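Alginate biosynthesis protein AlgX (Pseudomonas aeruginosa, PDB 4KNC) takes part in the O-acetylation of the exopolysaccharide alginate and protects the polymer from degradation as it crosses the periplasm. Local coordinates at residues A238-S243 with S275-Y280; G271-S276 with T300-A305; E285-P290 with V317-S322; V359-P364 with G395-Q400; S365-K370 with Q387-D392. All blocks are in the same frame, centred on the assembly; numbering follows the deposited sequence.

Contact 1: residues A238-S243 with S275-Y280; sequences ALVGTS and SSLLAY
Val240 stands at the middle of this contact, its CB and both methyls set against three residues of helix 275-280. CB and CG1 border the hydroxyl of Ser276, CG1 also lies 3.7 Å from Tyr280 CB, and CG2 reaches the side of Leu277, 3.9 Å from its CB. A beta-branched residue suits the place because CG1 can go toward Tyr280 and CG2 toward Leu277, with CB left against Ser276 OG. Ser276 is small enough to let the backbones approach, with its CA 5.4 Å from that of Val240. Its OG, anti to the backbone N (chi1 172°), accepts a hydrogen bond from Gly241 N at 3.0 Å and is also bonded to Asn266 O, so this buried hydroxyl is gripped twice. A water accepts from Ser276 N and donates to Gly241 O, joining the backbones just before the nucleophile, assigned by inference to Ser243. One helical turn on, Tyr280 brings its phenol end to the single methyl of Ala238, whose CB is 3.7 Å from Tyr280 CZ. Strand 237-240 lies between strands 293-298 and 263-265 of the parallel sheet, and helix 275-282 packs on it, with Leu277 touching Leu294 of strand 293-298 and Phe309 of helix 307-316.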
# COMPACT_ATOMS: atom_id res chain seq x y z
N ALA A 238 8.00 -10.62 4.31
CA ALA A 238 7.21 -9.57 4.92
C ALA A 238 6.09 -9.16 3.99
O ALA A 238 6.25 -9.15 2.78
CB ALA A 238 8.09 -8.36 5.23
N LEU A 239 4.95 -8.83 4.58
CA LEU A 239 3.77 -8.45 3.83
C LEU A 239 3.41 -7.02 4.18
O LEU A 239 3.24 -6.68 5.36
CB LEU A 239 2.62 -9.39 4.18
CG LEU A 239 1.23 -9.06 3.63
CD1 LEU A 239 1.23 -8.98 2.11
CD2 LEU A 239 0.23 -10.10 4.12
N VAL A 240 3.29 -6.18 3.17
CA VAL A 240 2.80 -4.83 3.37
C VAL A 240 1.55 -4.68 2.51
O VAL A 240 1.49 -5.22 1.41
CB VAL A 240 3.86 -3.74 3.07
CG1 VAL A 240 4.95 -3.78 4.13
CG2 VAL A 240 4.46 -3.92 1.67
N GLY A 241 0.54 -3.98 3.03
CA GLY A 241 -0.76 -4.00 2.39
C GLY A 241 -1.82 -3.18 3.08
O GLY A 241 -1.52 -2.34 3.92
N THR A 242 -3.07 -3.43 2.71
CA THR A 242 -4.21 -2.64 3.15
C THR A 242 -5.02 -3.40 4.18
O THR A 242 -4.57 -4.43 4.70
CB THR A 242 -5.12 -2.35 1.96
OG1 THR A 242 -5.70 -3.58 1.51
CG2 THR A 242 -4.31 -1.71 0.81
N SER A 243 -6.24 -2.92 4.46
CA SER A 243 -7.14 -3.66 5.34
C SER A 243 -7.37 -5.08 4.81
O SER A 243 -7.55 -6.00 5.59
CB SER A 243 -8.46 -2.90 5.58
OG SER A 243 -9.25 -2.81 4.41
N SER A 275 0.94 3.68 2.72
CA SER A 275 1.25 3.79 4.15
C SER A 275 1.99 2.59 4.75
O SER A 275 2.95 2.75 5.50
CB SER A 275 -0.02 4.11 4.94
OG SER A 275 -0.55 5.36 4.52
N SER A 276 1.53 1.39 4.42
CA SER A 276 2.08 0.20 5.05
C SER A 276 3.54 0.00 4.71
O SER A 276 4.38 -0.24 5.59
CB SER A 276 1.26 -1.03 4.65
OG SER A 276 1.88 -2.21 5.11
N LEU A 277 3.86 0.12 3.43
CA LEU A 277 5.24 -0.04 2.98
C LEU A 277 6.15 1.08 3.50
O LEU A 277 7.29 0.84 3.89
CB LEU A 277 5.27 -0.10 1.45
CG LEU A 277 6.61 -0.16 0.71
CD1 LEU A 277 7.44 -1.33 1.19
CD2 LEU A 277 6.34 -0.29 -0.76
N LEU A 278 5.64 2.32 3.52
CA LEU A 278 6.45 3.42 4.04
C LEU A 278 6.74 3.24 5.54
O LEU A 278 7.88 3.39 5.97
CB LEU A 278 5.76 4.77 3.77
CG LEU A 278 5.68 5.29 2.33
CD1 LEU A 278 5.12 6.73 2.29
CD2 LEU A 278 7.05 5.23 1.64
N ALA A 279 5.73 2.90 6.32
CA ALA A 279 5.94 2.67 7.75
C ALA A 279 6.92 1.52 7.97
O ALA A 279 7.84 1.63 8.78
CB ALA A 279 4.62 2.40 8.46
N TYR A 280 6.71 0.42 7.25
CA TYR A 280 7.62 -0.73 7.34
C TYR A 280 9.07 -0.37 7.02
O TYR A 280 9.99 -0.71 7.78
CB TYR A 280 7.15 -1.89 6.44
CG TYR A 280 8.02 -3.12 6.56
CD1 TYR A 280 8.35 -3.65 7.80
CD2 TYR A 280 8.49 -3.76 5.42
CE1 TYR A 280 9.16 -4.78 7.90
CE2 TYR A 280 9.28 -4.89 5.52
CZ TYR A 280 9.62 -5.39 6.76
OH TYR A 280 10.41 -6.52 6.85
O HOH W 1 -1.07 0.52 3.17

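Contact 2: residues G271-S276 with T300-A305; sequences GGFDSS and THYDMA
Phe273 and Tyr302 make most of this contact through carbon and ring surfaces. At its centre is a CH-pi interaction: Phe273 CB lies over the face of the Tyr302 ring, 4.0 Å from its centroid and 26° off the normal. The backbone N of Phe273 sits over the same face, and the CA of Gly272 continues the row to the phenol end, 3.4 Å from Tyr302 OH. Gly272 fits this place for two reasons: its phi is positive, and its bare CA can lie this close to Tyr302 OH. On the opposite face of that ring lies NE2 of His301, so the phenol is held flat between its own neighbour and the turn at 272-273.

Apolar contact carries on beyond CB. With CG anti to the backbone N (chi1 176°), the benzyl group of Phe273 runs past Tyr302 in the opposite direction and reaches Met304, where CE1 is 4.0 Å from Met304 CG. Phe298, Trp296 and Phe309 also meet the Phe273 ring, which makes a large, flat, apolar side chain apt at this buried position.

A polar bond acts inside the loop 300-305. Asp303 OD1 accepts from Ala305 N at 3.0 Å, met from above the carboxylate plane, and so forms an Asx turn that shapes the backbone beside Met304.

Tyr302 lies about 7 Å, side chain to side chain, from Ser243, the inferred nucleophile. Two loops that follow strands of the parallel sheet therefore pack together beside the probable catalytic Ser-His-Asp triad of this SGNH hydrolase-like domain.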
# COMPACT_ATOMS: atom_id res chain seq x y z
N GLY A 271 -4.58 2.09 5.13
CA GLY A 271 -3.31 2.63 4.67
C GLY A 271 -3.20 2.87 3.17
O GLY A 271 -2.35 3.63 2.71
N GLY A 272 -4.03 2.19 2.39
CA GLY A 272 -3.96 2.29 0.94
C GLY A 272 -2.66 1.79 0.32
O GLY A 272 -1.99 0.89 0.82
N PHE A 273 -2.30 2.43 -0.79
CA PHE A 273 -1.18 2.06 -1.62
C PHE A 273 0.16 2.26 -0.92
O PHE A 273 1.10 1.48 -1.12
CB PHE A 273 -1.24 2.94 -2.88
CG PHE A 273 -0.08 2.77 -3.83
CD1 PHE A 273 0.04 1.62 -4.60
CD2 PHE A 273 0.87 3.78 -3.99
CE1 PHE A 273 1.10 1.48 -5.51
CE2 PHE A 273 1.93 3.65 -4.88
CZ PHE A 273 2.05 2.50 -5.64
N ASP A 274 0.24 3.29 -0.10
CA ASP A 274 1.53 3.83 0.35
C ASP A 274 1.91 3.57 1.81
O ASP A 274 3.06 3.27 2.10
CB ASP A 274 1.61 5.33 0.03
CG ASP A 274 0.58 6.17 0.80
OD1 ASP A 274 -0.55 5.70 1.06
OD2 ASP A 274 0.92 7.33 1.14
N SER A 275 0.94 3.68 2.72
CA SER A 275 1.25 3.79 4.15
C SER A 275 1.99 2.59 4.75
O SER A 275 2.95 2.75 5.50
CB SER A 275 -0.02 4.11 4.94
OG SER A 275 -0.55 5.36 4.52
N SER A 276 1.53 1.39 4.42
CA SER A 276 2.08 0.20 5.05
C SER A 276 3.54 0.00 4.71
O SER A 276 4.38 -0.24 5.59
CB SER A 276 1.26 -1.03 4.65
OG SER A 276 1.88 -2.21 5.11
N THR A 300 -6.77 -1.78 -7.58
CA THR A 300 -6.54 -1.21 -8.90
C THR A 300 -6.90 0.27 -9.06
O THR A 300 -6.77 0.81 -10.16
CB THR A 300 -7.30 -2.04 -9.97
OG1 THR A 300 -8.70 -2.08 -9.64
CG2 THR A 300 -6.75 -3.46 -10.03
N HIS A 301 -7.34 0.93 -7.99
CA HIS A 301 -7.79 2.32 -8.11
C HIS A 301 -6.75 3.35 -7.69
O HIS A 301 -6.98 4.54 -7.80
CB HIS A 301 -9.11 2.56 -7.33
CG HIS A 301 -8.98 2.34 -5.86
ND1 HIS A 301 -8.98 1.08 -5.28
CD2 HIS A 301 -8.84 3.22 -4.83
CE1 HIS A 301 -8.86 1.19 -3.97
NE2 HIS A 301 -8.78 2.48 -3.67
N TYR A 302 -5.61 2.90 -7.18
CA TYR A 302 -4.61 3.84 -6.71
C TYR A 302 -3.78 4.39 -7.85
O TYR A 302 -3.57 3.72 -8.87
CB TYR A 302 -3.69 3.19 -5.68
CG TYR A 302 -4.43 2.75 -4.47
CD1 TYR A 302 -5.00 3.68 -3.60
CD2 TYR A 302 -4.56 1.40 -4.17
CE1 TYR A 302 -5.71 3.26 -2.47
CE2 TYR A 302 -5.24 0.98 -3.07
CZ TYR A 302 -5.82 1.91 -2.21
OH TYR A 302 -6.49 1.44 -1.10
N ASP A 303 -3.29 5.61 -7.66
CA ASP A 303 -2.40 6.24 -8.62
C ASP A 303 -1.00 5.77 -8.32
O ASP A 303 -0.39 6.23 -7.35
CB ASP A 303 -2.48 7.77 -8.50
CG ASP A 303 -1.39 8.48 -9.28
OD1 ASP A 303 -0.86 7.89 -10.25
OD2 ASP A 303 -1.06 9.63 -8.94
N MET A 304 -0.49 4.86 -9.15
CA MET A 304 0.82 4.24 -8.93
C MET A 304 1.99 5.13 -9.33
O MET A 304 3.14 4.74 -9.17
CB MET A 304 0.92 2.91 -9.70
CG MET A 304 -0.13 1.86 -9.31
SD MET A 304 0.35 0.18 -9.86
CE MET A 304 0.25 0.32 -11.63
N ALA A 305 1.71 6.33 -9.84
CA ALA A 305 2.79 7.21 -10.26
C ALA A 305 3.08 8.36 -9.29
O ALA A 305 3.99 9.14 -9.53
CB ALA A 305 2.53 7.75 -11.66

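Contact 3: residues E285-P290 with V317-S322; sequences EFHKNP and VDNGCS
Phe286 reaches the other segment with one corner of its ring, CE2 lying 4.0 Å from Val317 O. Its larger part here is indirect: its CD2 sits over the centre of one face of the next side chain, the imidazole of His287, so that the edge of the phenyl ring backs that face while the ring meets Tyr280 edge-to-face.

His287 is the chief residue of the helix 284-288 side. Its CG lies anti to the carbonyl carbon (chi1 -65°), which carries the ring out to Asn319. Its opposite face is taken by Asn319, whose CB is 3.5 Å from the ring centroid and only 3° off the normal. The Asn319 amide continues the layer, its plane 4° from that of the imidazole, so two flat groups lie stacked, with Asn319 CG 3.4 Å from His287 ND1. NE2 of His287 bonds to Leu316 O at the end of helix 307-316 and comes 2.9 Å from Val317 O. Helix 307-316 is ended by a Schellman motif, with Asn319 as its C-prime residue; asparagine tolerates the positive phi, and a type II' turn follows from it to Ser322, with Gly320 in its second position. Beyond His287, at the end of the short helix, the backbone N of Asn289 bonds to Glu285 O at 2.8 Å. Asn319 OD1 accepts from Arg396 of the carbohydrate-binding module, and Cys321, two residues along, is joined by a disulfide to Cys434.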
# COMPACT_ATOMS: atom_id res chain seq x y z
N GLU A 285 13.76 -2.53 12.48
CA GLU A 285 13.89 -3.97 12.21
C GLU A 285 14.06 -4.23 10.72
O GLU A 285 14.81 -5.13 10.33
CB GLU A 285 12.70 -4.75 12.77
CG GLU A 285 12.74 -6.27 12.50
CD GLU A 285 13.88 -7.00 13.21
OE1 GLU A 285 14.37 -6.52 14.26
OE2 GLU A 285 14.30 -8.06 12.71
N PHE A 286 13.41 -3.41 9.89
CA PHE A 286 13.54 -3.55 8.44
C PHE A 286 15.00 -3.42 8.03
O PHE A 286 15.50 -4.25 7.28
CB PHE A 286 12.69 -2.54 7.68
CG PHE A 286 12.94 -2.53 6.20
CD1 PHE A 286 12.48 -3.56 5.39
CD2 PHE A 286 13.62 -1.48 5.60
CE1 PHE A 286 12.70 -3.55 4.02
CE2 PHE A 286 13.84 -1.46 4.22
CZ PHE A 286 13.39 -2.50 3.43
N HIS A 287 15.68 -2.41 8.55
CA HIS A 287 17.09 -2.21 8.18
C HIS A 287 18.06 -3.12 8.93
O HIS A 287 19.14 -3.42 8.41
CB HIS A 287 17.48 -0.74 8.28
CG HIS A 287 16.76 0.11 7.29
ND1 HIS A 287 15.63 0.83 7.62
CD2 HIS A 287 16.95 0.30 5.96
CE1 HIS A 287 15.18 1.46 6.55
NE2 HIS A 287 15.96 1.14 5.53
N LYS A 288 17.69 -3.57 10.13
CA LYS A 288 18.53 -4.53 10.82
C LYS A 288 18.47 -5.89 10.11
O LYS A 288 19.50 -6.42 9.70
CB LYS A 288 18.15 -4.69 12.30
CG LYS A 288 18.96 -5.80 12.96
N ASN A 289 17.26 -6.42 9.97
CA ASN A 289 17.05 -7.71 9.31
C ASN A 289 16.10 -7.60 8.12
O ASN A 289 14.92 -7.92 8.24
CB ASN A 289 16.47 -8.71 10.32
CG ASN A 289 17.28 -8.78 11.60
OD1 ASN A 289 18.50 -8.97 11.58
ND2 ASN A 289 16.60 -8.63 12.74
N PRO A 290 16.62 -7.14 6.97
CA PRO A 290 15.74 -7.02 5.79
C PRO A 290 15.21 -8.36 5.31
O PRO A 290 15.94 -9.36 5.34
CB PRO A 290 16.65 -6.37 4.73
CG PRO A 290 18.06 -6.64 5.19
CD PRO A 290 17.98 -6.66 6.70
N VAL A 317 14.83 2.91 1.63
CA VAL A 317 15.48 1.60 1.49
C VAL A 317 16.79 1.53 2.30
O VAL A 317 17.09 0.50 2.89
CB VAL A 317 15.73 1.25 0.00
CG1 VAL A 317 16.51 -0.04 -0.13
CG2 VAL A 317 14.41 1.13 -0.72
N ASP A 318 17.53 2.65 2.36
CA ASP A 318 18.77 2.72 3.14
C ASP A 318 18.67 3.57 4.40
O ASP A 318 19.63 4.25 4.77
CB ASP A 318 19.94 3.22 2.29
CG ASP A 318 20.38 2.20 1.28
OD1 ASP A 318 19.62 1.96 0.32
OD2 ASP A 318 21.49 1.63 1.45
N ASN A 319 17.52 3.54 5.06
CA ASN A 319 17.35 4.16 6.37
C ASN A 319 17.64 5.66 6.44
O ASN A 319 18.10 6.16 7.46
CB ASN A 319 18.18 3.41 7.42
CG ASN A 319 17.51 3.41 8.79
OD1 ASN A 319 16.49 4.07 8.99
ND2 ASN A 319 18.09 2.67 9.73
N GLY A 320 17.36 6.38 5.35
CA GLY A 320 17.55 7.82 5.31
C GLY A 320 18.94 8.28 5.69
O GLY A 320 19.92 8.01 4.99
N CYS A 321 19.03 8.98 6.82
CA CYS A 321 20.32 9.49 7.30
C CYS A 321 20.88 8.68 8.46
O CYS A 321 21.97 8.97 8.95
CB CYS A 321 20.20 10.96 7.72
SG CYS A 321 19.82 12.09 6.37
N SER A 322 20.12 7.68 8.89
CA SER A 322 20.49 6.87 10.05
C SER A 322 21.82 6.16 9.82
O SER A 322 22.06 5.62 8.74
CB SER A 322 19.38 5.87 10.38
OG SER A 322 19.62 5.22 11.62

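Contact 4: residues V359-P364 with G395-Q400; sequences VTYSDP and GRYVFQ
Tyr361 and Tyr397 meet on one side of the paired strands with their rings nearly perpendicular, planes at 88° and centroids 6.0 Å apart. They touch obliquely, Tyr361 CE2 being 3.8 Å from Tyr397 CE1. Each ring offers carbon to the buried interior, while the hydroxyls reach carbonyls of 366-368: Tyr361 OH bonds to Glu368 O and Tyr397 OH to Val366 O. Tyrosine suits both places, joining an apolar ring to a hydroxyl that bonds a carbonyl. Val359 points to the same face as Tyr397. Thr360 and Arg396 take the other face, where Thr360 OG1 lies 3.6 Å from Arg396 CB. The arginine chain, extended to NE, runs on to a salt bridge with Asp358 and a hydrogen bond to Asn319.

The backbones form an antiparallel ladder at the edge of a four-stranded sheet in the carbohydrate-binding module. Val359 and Tyr397 are a hydrogen-bonded pair, linked by Val359 N to Tyr397 O at 2.9 Å and by Tyr397 N to Val359 O at 2.8 Å. Thr360 and Arg396 form the non-hydrogen-bonded pair. Tyr361 N bonds to Gly395 O at 3.0 Å, from above the carbonyl plane. Gly395, with positive phi, lies against Pro364, its N 3.8 Å from Pro364 CA.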
# COMPACT_ATOMS: atom_id res chain seq x y z
N VAL A 359 13.69 13.48 9.27
CA VAL A 359 12.98 14.39 10.17
C VAL A 359 12.11 13.68 11.22
O VAL A 359 11.30 12.84 10.88
CB VAL A 359 12.05 15.32 9.35
CG1 VAL A 359 11.21 16.18 10.27
CG2 VAL A 359 12.86 16.17 8.39
N THR A 360 12.25 14.05 12.49
CA THR A 360 11.53 13.37 13.55
C THR A 360 10.82 14.28 14.56
O THR A 360 11.47 14.99 15.33
CB THR A 360 12.47 12.43 14.33
OG1 THR A 360 13.03 11.46 13.43
CG2 THR A 360 11.71 11.73 15.44
N TYR A 361 9.49 14.24 14.54
CA TYR A 361 8.67 14.90 15.55
C TYR A 361 8.89 14.32 16.95
O TYR A 361 9.18 13.14 17.10
CB TYR A 361 7.18 14.75 15.23
CG TYR A 361 6.67 15.65 14.14
CD1 TYR A 361 6.76 17.03 14.25
CD2 TYR A 361 6.06 15.12 13.00
CE1 TYR A 361 6.28 17.86 13.25
CE2 TYR A 361 5.58 15.94 12.01
CZ TYR A 361 5.69 17.31 12.14
OH TYR A 361 5.20 18.12 11.14
N SER A 362 8.71 15.15 17.97
CA SER A 362 8.80 14.67 19.34
C SER A 362 7.57 13.84 19.72
O SER A 362 7.64 12.98 20.59
CB SER A 362 9.02 15.82 20.33
OG SER A 362 8.04 16.84 20.17
N ASP A 363 6.46 14.09 19.03
CA ASP A 363 5.21 13.38 19.28
C ASP A 363 4.83 12.51 18.08
O ASP A 363 4.48 13.03 17.01
CB ASP A 363 4.10 14.40 19.57
CG ASP A 363 2.82 13.76 20.08
OD1 ASP A 363 2.65 12.53 19.93
OD2 ASP A 363 1.96 14.50 20.62
N PRO A 364 4.87 11.18 18.26
CA PRO A 364 4.62 10.19 17.20
C PRO A 364 3.20 10.25 16.65
O PRO A 364 2.90 9.55 15.68
CB PRO A 364 4.83 8.85 17.90
CG PRO A 364 5.64 9.17 19.12
CD PRO A 364 5.20 10.54 19.54
N GLY A 395 7.16 9.30 14.54
CA GLY A 395 7.16 10.67 14.06
C GLY A 395 8.24 10.96 13.02
O GLY A 395 8.45 12.11 12.66
N ARG A 396 8.94 9.92 12.56
CA ARG A 396 9.98 10.07 11.55
C ARG A 396 9.45 10.04 10.11
O ARG A 396 8.53 9.28 9.78
CB ARG A 396 11.06 9.00 11.72
CG ARG A 396 12.21 9.10 10.75
CD ARG A 396 13.28 8.07 11.07
NE ARG A 396 14.39 8.09 10.12
CZ ARG A 396 15.00 7.00 9.68
NH1 ARG A 396 14.61 5.80 10.11
NH2 ARG A 396 16.01 7.10 8.82
N TYR A 397 10.04 10.89 9.27
CA TYR A 397 9.75 11.03 7.84
C TYR A 397 11.10 11.11 7.17
O TYR A 397 12.05 11.58 7.78
CB TYR A 397 9.02 12.35 7.57
CG TYR A 397 7.65 12.42 8.15
CD1 TYR A 397 7.45 12.71 9.49
CD2 TYR A 397 6.53 12.20 7.35
CE1 TYR A 397 6.18 12.78 10.02
CE2 TYR A 397 5.26 12.27 7.87
CZ TYR A 397 5.08 12.55 9.21
OH TYR A 397 3.80 12.62 9.72
N VAL A 398 11.18 10.65 5.92
CA VAL A 398 12.42 10.71 5.14
C VAL A 398 12.10 10.99 3.67
O VAL A 398 11.19 10.38 3.12
CB VAL A 398 13.20 9.38 5.20
CG1 VAL A 398 14.48 9.46 4.39
CG2 VAL A 398 13.52 8.98 6.65
N PHE A 399 12.82 11.91 3.04
CA PHE A 399 12.53 12.22 1.64
C PHE A 399 13.73 12.77 0.88
O PHE A 399 14.59 13.42 1.46
CB PHE A 399 11.32 13.17 1.50
CG PHE A 399 11.56 14.56 2.06
CD1 PHE A 399 11.29 14.84 3.39
CD2 PHE A 399 12.02 15.59 1.25
CE1 PHE A 399 11.49 16.12 3.91
CE2 PHE A 399 12.22 16.87 1.76
CZ PHE A 399 11.96 17.13 3.09
N GLN A 400 13.80 12.50 -0.42
CA GLN A 400 14.88 13.04 -1.22
C GLN A 400 14.55 14.47 -1.62
O GLN A 400 13.39 14.80 -1.86
CB GLN A 400 15.15 12.17 -2.45
CG GLN A 400 14.07 12.23 -3.50
CD GLN A 400 14.07 11.02 -4.43
OE1 GLN A 400 13.17 10.84 -5.25
NE2 GLN A 400 15.09 10.17 -4.29

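Contact 5: residues S365-K370 with Q387-D392; sequences SVHELK and QSKAVD
A chi1 of -60° sets CG of His367 anti to its own carbonyl carbon and turns the imidazole toward the loop 387-392, while Gln387 sends out an extended chain, its CG opposite the backbone N (chi1 166°), that carries the amide to the ring. There Gln387 NE2 donates to His367 ND1 at 2.8 Å, lying near the ring plane, an arrangement consistent with ND1 acting as acceptor. The planes of amide and ring stand 59° apart, a twist that the bond tolerates because ND1 is still close to the plane of the amide. Gln387 suits the place because one end of its amide donates to the histidine while the other, OE1, bonds to Thr393.

A backbone bond runs alongside: Gln387 N to His367 O at 2.8 Å. It lies just before strand 368-375 and just after strand 380-386, neighbours in the second antiparallel sheet of the carbohydrate-binding module, and extends their pairing into the connecting loops. The turn that follows, type I from Ser388 to Val391, wraps round the imidazole. Ser388 O lies over one ring face, 3.5 Å from ND1, with Ser365 O over the opposite one. Lys389 brings CA to 3.5 Å from His367 CD2, and Val391 O is 3.3 Å from CE1. Ser388 OG accepts from Ala390 N as an ST turn, a role open to a short hydroxyl side chain, and both Ser388 and Val391 rest on helix 275-282 of the SGNH hydrolase-like domain.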
# COMPACT_ATOMS: atom_id res chain seq x y z
N SER A 365 2.34 11.07 17.25
CA SER A 365 0.95 11.16 16.80
C SER A 365 0.77 12.29 15.79
O SER A 365 -0.36 12.62 15.43
CB SER A 365 0.01 11.35 17.99
OG SER A 365 0.21 12.62 18.60
N VAL A 366 1.87 12.88 15.35
CA VAL A 366 1.79 13.93 14.35
C VAL A 366 1.96 13.35 12.95
O VAL A 366 3.08 13.07 12.50
CB VAL A 366 2.82 15.05 14.58
CG1 VAL A 366 2.58 16.17 13.59
CG2 VAL A 366 2.72 15.57 16.01
N HIS A 367 0.84 13.19 12.25
CA HIS A 367 0.78 12.44 11.01
C HIS A 367 0.75 13.34 9.78
O HIS A 367 0.18 13.00 8.75
CB HIS A 367 -0.44 11.52 11.02
CG HIS A 367 -0.43 10.54 12.14
ND1 HIS A 367 0.66 9.75 12.44
CD2 HIS A 367 -1.38 10.21 13.05
CE1 HIS A 367 0.38 8.98 13.47
NE2 HIS A 367 -0.85 9.24 13.86
N GLU A 368 1.39 14.50 9.90
CA GLU A 368 1.45 15.44 8.80
C GLU A 368 2.76 16.20 8.90
O GLU A 368 3.16 16.58 10.00
CB GLU A 368 0.27 16.42 8.87
CG GLU A 368 0.31 17.51 7.83
CD GLU A 368 -0.78 18.55 8.00
OE1 GLU A 368 -0.99 19.03 9.13
OE2 GLU A 368 -1.43 18.88 6.98
N LEU A 369 3.42 16.41 7.77
CA LEU A 369 4.66 17.19 7.72
C LEU A 369 4.65 18.15 6.53
O LEU A 369 4.63 17.72 5.39
CB LEU A 369 5.88 16.29 7.64
CG LEU A 369 7.20 17.02 7.40
CD1 LEU A 369 7.46 17.99 8.55
CD2 LEU A 369 8.37 16.07 7.22
N LYS A 370 4.68 19.46 6.81
CA LYS A 370 4.69 20.48 5.76
C LYS A 370 6.06 21.14 5.65
O LYS A 370 6.47 21.91 6.54
CB LYS A 370 3.62 21.54 6.01
CG LYS A 370 2.22 21.00 6.23
CD LYS A 370 1.21 22.14 6.22
N GLN A 387 0.61 11.43 6.48
CA GLN A 387 0.84 10.07 6.92
C GLN A 387 -0.44 9.50 7.53
O GLN A 387 -1.19 10.23 8.17
CB GLN A 387 1.96 10.07 7.95
CG GLN A 387 2.10 8.82 8.74
CD GLN A 387 3.27 8.88 9.71
OE1 GLN A 387 4.39 8.50 9.39
NE2 GLN A 387 3.01 9.39 10.91
N SER A 388 -0.69 8.21 7.32
CA SER A 388 -1.85 7.54 7.87
C SER A 388 -1.96 7.72 9.38
O SER A 388 -0.95 7.68 10.09
CB SER A 388 -1.80 6.04 7.55
OG SER A 388 -2.79 5.33 8.28
N LYS A 389 -3.19 7.90 9.86
CA LYS A 389 -3.47 8.05 11.29
C LYS A 389 -3.15 6.78 12.06
O LYS A 389 -2.95 6.81 13.28
CB LYS A 389 -4.95 8.41 11.52
CG LYS A 389 -5.48 9.63 10.76
CD LYS A 389 -4.91 10.94 11.29
CE LYS A 389 -5.65 12.13 10.70
NZ LYS A 389 -5.03 13.42 11.09
N ALA A 390 -3.12 5.65 11.36
CA ALA A 390 -3.00 4.36 12.02
C ALA A 390 -1.57 3.86 12.17
O ALA A 390 -1.34 2.87 12.85
CB ALA A 390 -3.87 3.32 11.34
N VAL A 391 -0.59 4.53 11.55
CA VAL A 391 0.79 4.07 11.67
C VAL A 391 1.58 4.79 12.75
O VAL A 391 1.17 5.81 13.27
CB VAL A 391 1.56 4.17 10.34
CG1 VAL A 391 0.79 3.44 9.23
CG2 VAL A 391 1.81 5.62 9.98
N ASP A 392 2.73 4.22 13.08
CA ASP A 392 3.63 4.78 14.07
C ASP A 392 5.06 4.57 13.58
O ASP A 392 5.61 3.47 13.69
CB ASP A 392 3.42 4.08 15.42
CG ASP A 392 4.21 4.73 16.56
OD1 ASP A 392 5.42 4.99 16.40
OD2 ASP A 392 3.60 4.98 17.63

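In the fold
From the N terminus, contact 1 comes first, closing the chain from strand 237-240 to helix 275-282. Contact 2 opens in the loop leading into that helix, sharing Ser275 and Ser276 with contact 1, and closes at 300-305 after strand 293-298. Contact 3 opens before contact 2 has closed, so the two cross; it ends at 317-322, at the passage into the carbohydrate-binding module. There contact 4 closes a loop between residues 364 and 395, and contact 5 lies within it, the two joined by hydrogen bonds from both tyrosine hydroxyls. The domains meet where Asn319 of contact 3 bonds Arg396 of contact 4, and where Ser388 and Val391 of contact 5 touch Ser275 and Ala279 of contact 1.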